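Local coordinates for synaptonemal complex protein 2 (Mus musculus, PDB 5IWZ) that helps build the axial and lateral elements of synaptonemal complexes and is required for normal chromosome synapsis in meiosis, at residues A[208-220]-A[310-322]. Residues are numbered along the deposited sequence; the frame is centred on the assembly and turned at random.
Sequences ERILDVGDYELQV and DFNLGSHTLSFYI
Asn312 OD1 accepts from Tyr216 N at 2.7 Å, the donor lying well above the carbonyl plane. Gly214 O takes two amides of the hairpin turn. Gly314 N reaches Gly214 O at 2.8 Å, on a lone pair in the carbonyl plane, and Ser315 N comes from above that plane. The backbones are close here, and a CB on either Gly214 or Gly314 would clash with the other segment.

Ser315 OG donates to the anti lone pair of Asp215 OD1 at 2.6 Å. Asp215 OD2 caps helix 216-229 by accepting from Leu218 N at 2.9 Å, and Gln173 also hydrogen-bonds to it. The carboxylate of Asp310 stacks on one face of the Tyr216 ring, planes 9° apart, with Asp310 OD2 3.5 Å from Tyr216 CG. Arg265 forms a salt bridge to this carboxylate and a cation-pi contact with the ring, while Thr283 binds OD1.

Asn312 CG lies anti to its carbonyl carbon (chi1 -61°), which turns the amide toward the helix start. Asn312 ND2 donates to Thr317 OG1 at 3.0 Å, which fixes the rotation of the amide. A leucine here would probably leave Tyr216 N without its acceptor and Thr317 without this donor.

The contact thus joins helices 197-212 and 216-229 to the Spt16M-like domain through a polar, largely buried interface. Its bonds to the helix start and preceding loop are consistent with a defined orientation between the two parts.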
# COMPACT_ATOMS: atom_id res chain seq x y z
N GLU A 208 -4.13 13.73 12.79
CA GLU A 208 -5.39 14.29 12.30
C GLU A 208 -6.01 13.39 11.25
O GLU A 208 -7.24 13.18 11.22
CB GLU A 208 -5.16 15.67 11.69
CG GLU A 208 -5.23 16.84 12.63
CD GLU A 208 -5.22 18.17 11.87
OE1 GLU A 208 -5.85 18.27 10.80
OE2 GLU A 208 -4.56 19.13 12.32
N ARG A 209 -5.16 12.84 10.38
CA ARG A 209 -5.63 12.09 9.23
C ARG A 209 -6.29 10.78 9.62
O ARG A 209 -7.23 10.34 8.95
CB ARG A 209 -4.46 11.87 8.27
CG ARG A 209 -4.69 10.84 7.20
CD ARG A 209 -5.58 11.36 6.15
NE ARG A 209 -5.36 10.61 4.92
CZ ARG A 209 -6.16 10.65 3.87
NH1 ARG A 209 -7.27 11.38 3.89
NH2 ARG A 209 -5.84 9.94 2.84
N ILE A 210 -5.83 10.14 10.70
CA ILE A 210 -6.51 8.95 11.19
C ILE A 210 -8.01 9.19 11.31
O ILE A 210 -8.83 8.36 10.90
CB ILE A 210 -5.92 8.53 12.55
CG1 ILE A 210 -4.48 8.05 12.41
CG2 ILE A 210 -6.79 7.46 13.20
CD1 ILE A 210 -3.75 8.03 13.75
N LEU A 211 -8.37 10.35 11.84
CA LEU A 211 -9.76 10.65 12.17
C LEU A 211 -10.68 10.60 10.94
O LEU A 211 -11.86 10.26 11.08
CB LEU A 211 -9.83 12.03 12.84
CG LEU A 211 -9.63 12.15 14.36
CD1 LEU A 211 -8.54 11.23 14.90
CD2 LEU A 211 -9.33 13.59 14.74
N ASP A 212 -10.18 10.93 9.74
CA ASP A 212 -11.10 10.99 8.61
C ASP A 212 -10.61 10.28 7.36
O ASP A 212 -11.21 10.44 6.29
CB ASP A 212 -11.46 12.45 8.26
CG ASP A 212 -10.25 13.29 7.86
OD1 ASP A 212 -9.11 12.77 7.78
OD2 ASP A 212 -10.46 14.50 7.60
N VAL A 213 -9.56 9.47 7.45
CA VAL A 213 -9.09 8.80 6.25
C VAL A 213 -10.12 7.79 5.74
O VAL A 213 -10.17 7.50 4.53
CB VAL A 213 -7.72 8.15 6.53
CG1 VAL A 213 -7.85 7.09 7.64
CG2 VAL A 213 -7.14 7.56 5.27
N GLY A 214 -10.97 7.25 6.62
CA GLY A 214 -12.05 6.40 6.16
C GLY A 214 -11.64 5.07 5.58
O GLY A 214 -12.30 4.57 4.66
N ASP A 215 -10.56 4.49 6.09
CA ASP A 215 -10.07 3.18 5.67
C ASP A 215 -9.34 2.56 6.85
O ASP A 215 -8.35 3.14 7.33
CB ASP A 215 -9.13 3.28 4.46
CG ASP A 215 -8.69 1.90 3.97
OD1 ASP A 215 -9.48 1.27 3.23
OD2 ASP A 215 -7.58 1.44 4.35
N TYR A 216 -9.81 1.41 7.33
CA TYR A 216 -9.23 0.82 8.54
C TYR A 216 -7.76 0.45 8.33
O TYR A 216 -6.92 0.65 9.22
CB TYR A 216 -10.04 -0.40 8.99
CG TYR A 216 -9.52 -0.93 10.28
CD1 TYR A 216 -8.60 -1.95 10.31
CD2 TYR A 216 -9.88 -0.34 11.49
CE1 TYR A 216 -8.11 -2.42 11.51
CE2 TYR A 216 -9.37 -0.78 12.67
CZ TYR A 216 -8.48 -1.81 12.66
OH TYR A 216 -7.96 -2.27 13.82
N GLU A 217 -7.42 -0.10 7.16
CA GLU A 217 -6.03 -0.49 6.91
C GLU A 217 -5.09 0.72 6.96
O GLU A 217 -3.98 0.64 7.51
CB GLU A 217 -5.90 -1.19 5.55
CG GLU A 217 -4.43 -1.43 5.13
CD GLU A 217 -4.28 -2.26 3.84
OE1 GLU A 217 -5.21 -3.00 3.46
OE2 GLU A 217 -3.20 -2.18 3.21
N LEU A 218 -5.51 1.84 6.39
CA LEU A 218 -4.69 3.04 6.48
C LEU A 218 -4.62 3.56 7.91
O LEU A 218 -3.57 4.05 8.34
CB LEU A 218 -5.22 4.10 5.52
CG LEU A 218 -4.94 3.86 4.04
CD1 LEU A 218 -5.70 4.89 3.24
CD2 LEU A 218 -3.40 3.95 3.71
N GLN A 219 -5.72 3.45 8.67
CA GLN A 219 -5.69 3.87 10.07
C GLN A 219 -4.63 3.11 10.85
O GLN A 219 -3.85 3.70 11.61
CB GLN A 219 -7.06 3.68 10.74
CG GLN A 219 -8.13 4.72 10.40
CD GLN A 219 -9.42 4.54 11.22
OE1 GLN A 219 -9.94 3.43 11.32
NE2 GLN A 219 -9.92 5.62 11.81
N VAL A 220 -4.57 1.79 10.66
CA VAL A 220 -3.59 0.98 11.39
C VAL A 220 -2.18 1.34 10.95
O VAL A 220 -1.28 1.51 11.78
CB VAL A 220 -3.85 -0.52 11.19
CG1 VAL A 220 -2.81 -1.35 11.97
CG2 VAL A 220 -5.26 -0.89 11.59
N ASP A 310 -14.91 -4.25 9.01
CA ASP A 310 -14.69 -2.81 8.88
C ASP A 310 -15.32 -2.32 7.59
O ASP A 310 -15.03 -2.84 6.51
CB ASP A 310 -13.20 -2.50 8.91
CG ASP A 310 -12.58 -2.90 10.23
OD1 ASP A 310 -13.09 -2.44 11.28
OD2 ASP A 310 -11.65 -3.73 10.22
N PHE A 311 -16.22 -1.35 7.73
CA PHE A 311 -16.91 -0.72 6.61
C PHE A 311 -16.24 0.63 6.39
O PHE A 311 -16.36 1.52 7.23
CB PHE A 311 -18.40 -0.54 6.91
CG PHE A 311 -19.18 -1.83 6.96
CD1 PHE A 311 -20.04 -2.18 5.92
CD2 PHE A 311 -19.08 -2.68 8.05
CE1 PHE A 311 -20.78 -3.36 5.96
CE2 PHE A 311 -19.82 -3.86 8.10
CZ PHE A 311 -20.67 -4.20 7.07
N ASN A 312 -15.56 0.78 5.26
CA ASN A 312 -14.63 1.89 5.04
C ASN A 312 -15.25 2.92 4.11
O ASN A 312 -15.28 2.74 2.89
CB ASN A 312 -13.32 1.36 4.48
CG ASN A 312 -12.65 0.40 5.44
OD1 ASN A 312 -12.34 0.75 6.59
ND2 ASN A 312 -12.46 -0.85 4.99
N LEU A 313 -15.73 4.03 4.68
CA LEU A 313 -16.49 5.02 3.92
C LEU A 313 -15.59 5.85 3.01
O LEU A 313 -16.06 6.38 1.99
CB LEU A 313 -17.26 5.94 4.86
CG LEU A 313 -18.60 5.49 5.44
CD1 LEU A 313 -18.55 4.05 5.97
CD2 LEU A 313 -19.00 6.47 6.55
N GLY A 314 -14.32 6.00 3.35
CA GLY A 314 -13.43 6.74 2.48
C GLY A 314 -13.04 5.94 1.24
O GLY A 314 -13.05 6.46 0.12
N SER A 315 -12.70 4.68 1.43
CA SER A 315 -12.21 3.84 0.35
C SER A 315 -13.29 3.01 -0.30
O SER A 315 -13.01 2.32 -1.29
CB SER A 315 -11.10 2.93 0.88
OG SER A 315 -11.59 2.21 2.00
N HIS A 316 -14.51 3.03 0.23
CA HIS A 316 -15.64 2.28 -0.33
C HIS A 316 -15.30 0.80 -0.44
O HIS A 316 -15.46 0.17 -1.48
CB HIS A 316 -16.08 2.86 -1.67
CG HIS A 316 -16.72 4.21 -1.53
ND1 HIS A 316 -18.08 4.38 -1.42
CD2 HIS A 316 -16.17 5.45 -1.41
CE1 HIS A 316 -18.35 5.67 -1.28
NE2 HIS A 316 -17.21 6.34 -1.26
N THR A 317 -14.78 0.26 0.66
CA THR A 317 -14.46 -1.16 0.75
C THR A 317 -15.06 -1.72 2.03
O THR A 317 -15.39 -1.00 2.97
CB THR A 317 -12.93 -1.42 0.78
OG1 THR A 317 -12.38 -0.88 2.00
CG2 THR A 317 -12.24 -0.78 -0.42
N LEU A 318 -15.17 -3.04 2.07
CA LEU A 318 -15.40 -3.75 3.31
C LEU A 318 -14.18 -4.63 3.54
O LEU A 318 -13.71 -5.29 2.61
CB LEU A 318 -16.73 -4.53 3.25
CG LEU A 318 -17.12 -5.98 3.61
CD1 LEU A 318 -16.21 -6.74 4.52
CD2 LEU A 318 -18.53 -5.98 4.21
N SER A 319 -13.63 -4.59 4.75
CA SER A 319 -12.41 -5.35 5.00
C SER A 319 -12.47 -6.02 6.35
O SER A 319 -13.21 -5.62 7.26
CB SER A 319 -11.13 -4.48 4.89
OG SER A 319 -11.08 -3.53 5.94
N PHE A 320 -11.67 -7.07 6.48
CA PHE A 320 -11.68 -7.82 7.72
C PHE A 320 -10.46 -8.73 7.70
O PHE A 320 -9.88 -8.98 6.64
CB PHE A 320 -12.98 -8.63 7.89
CG PHE A 320 -13.28 -9.56 6.75
CD1 PHE A 320 -13.01 -10.91 6.84
CD2 PHE A 320 -13.82 -9.08 5.57
CE1 PHE A 320 -13.28 -11.75 5.78
CE2 PHE A 320 -14.08 -9.92 4.51
CZ PHE A 320 -13.81 -11.26 4.62
N TYR A 321 -10.08 -9.19 8.88
CA TYR A 321 -9.03 -10.18 9.03
C TYR A 321 -9.65 -11.55 9.21
O TYR A 321 -10.74 -11.69 9.77
CB TYR A 321 -8.13 -9.89 10.24
CG TYR A 321 -7.26 -8.66 10.13
CD1 TYR A 321 -6.12 -8.64 9.33
CD2 TYR A 321 -7.56 -7.52 10.89
CE1 TYR A 321 -5.32 -7.50 9.25
CE2 TYR A 321 -6.76 -6.39 10.82
CZ TYR A 321 -5.66 -6.38 10.00
OH TYR A 321 -4.89 -5.25 9.96
N ILE A 322 -8.93 -12.55 8.74
CA ILE A 322 -9.34 -13.91 9.00
C ILE A 322 -8.12 -14.68 9.52
O ILE A 322 -6.99 -14.45 9.09
CB ILE A 322 -9.95 -14.57 7.75
CG1 ILE A 322 -8.97 -14.53 6.58
CG2 ILE A 322 -11.29 -13.96 7.38
CD1 ILE A 322 -9.28 -15.60 5.59
O HOH W 1 -9.37 -0.98 2.13
O HOH W 2 -9.21 -1.63 5.33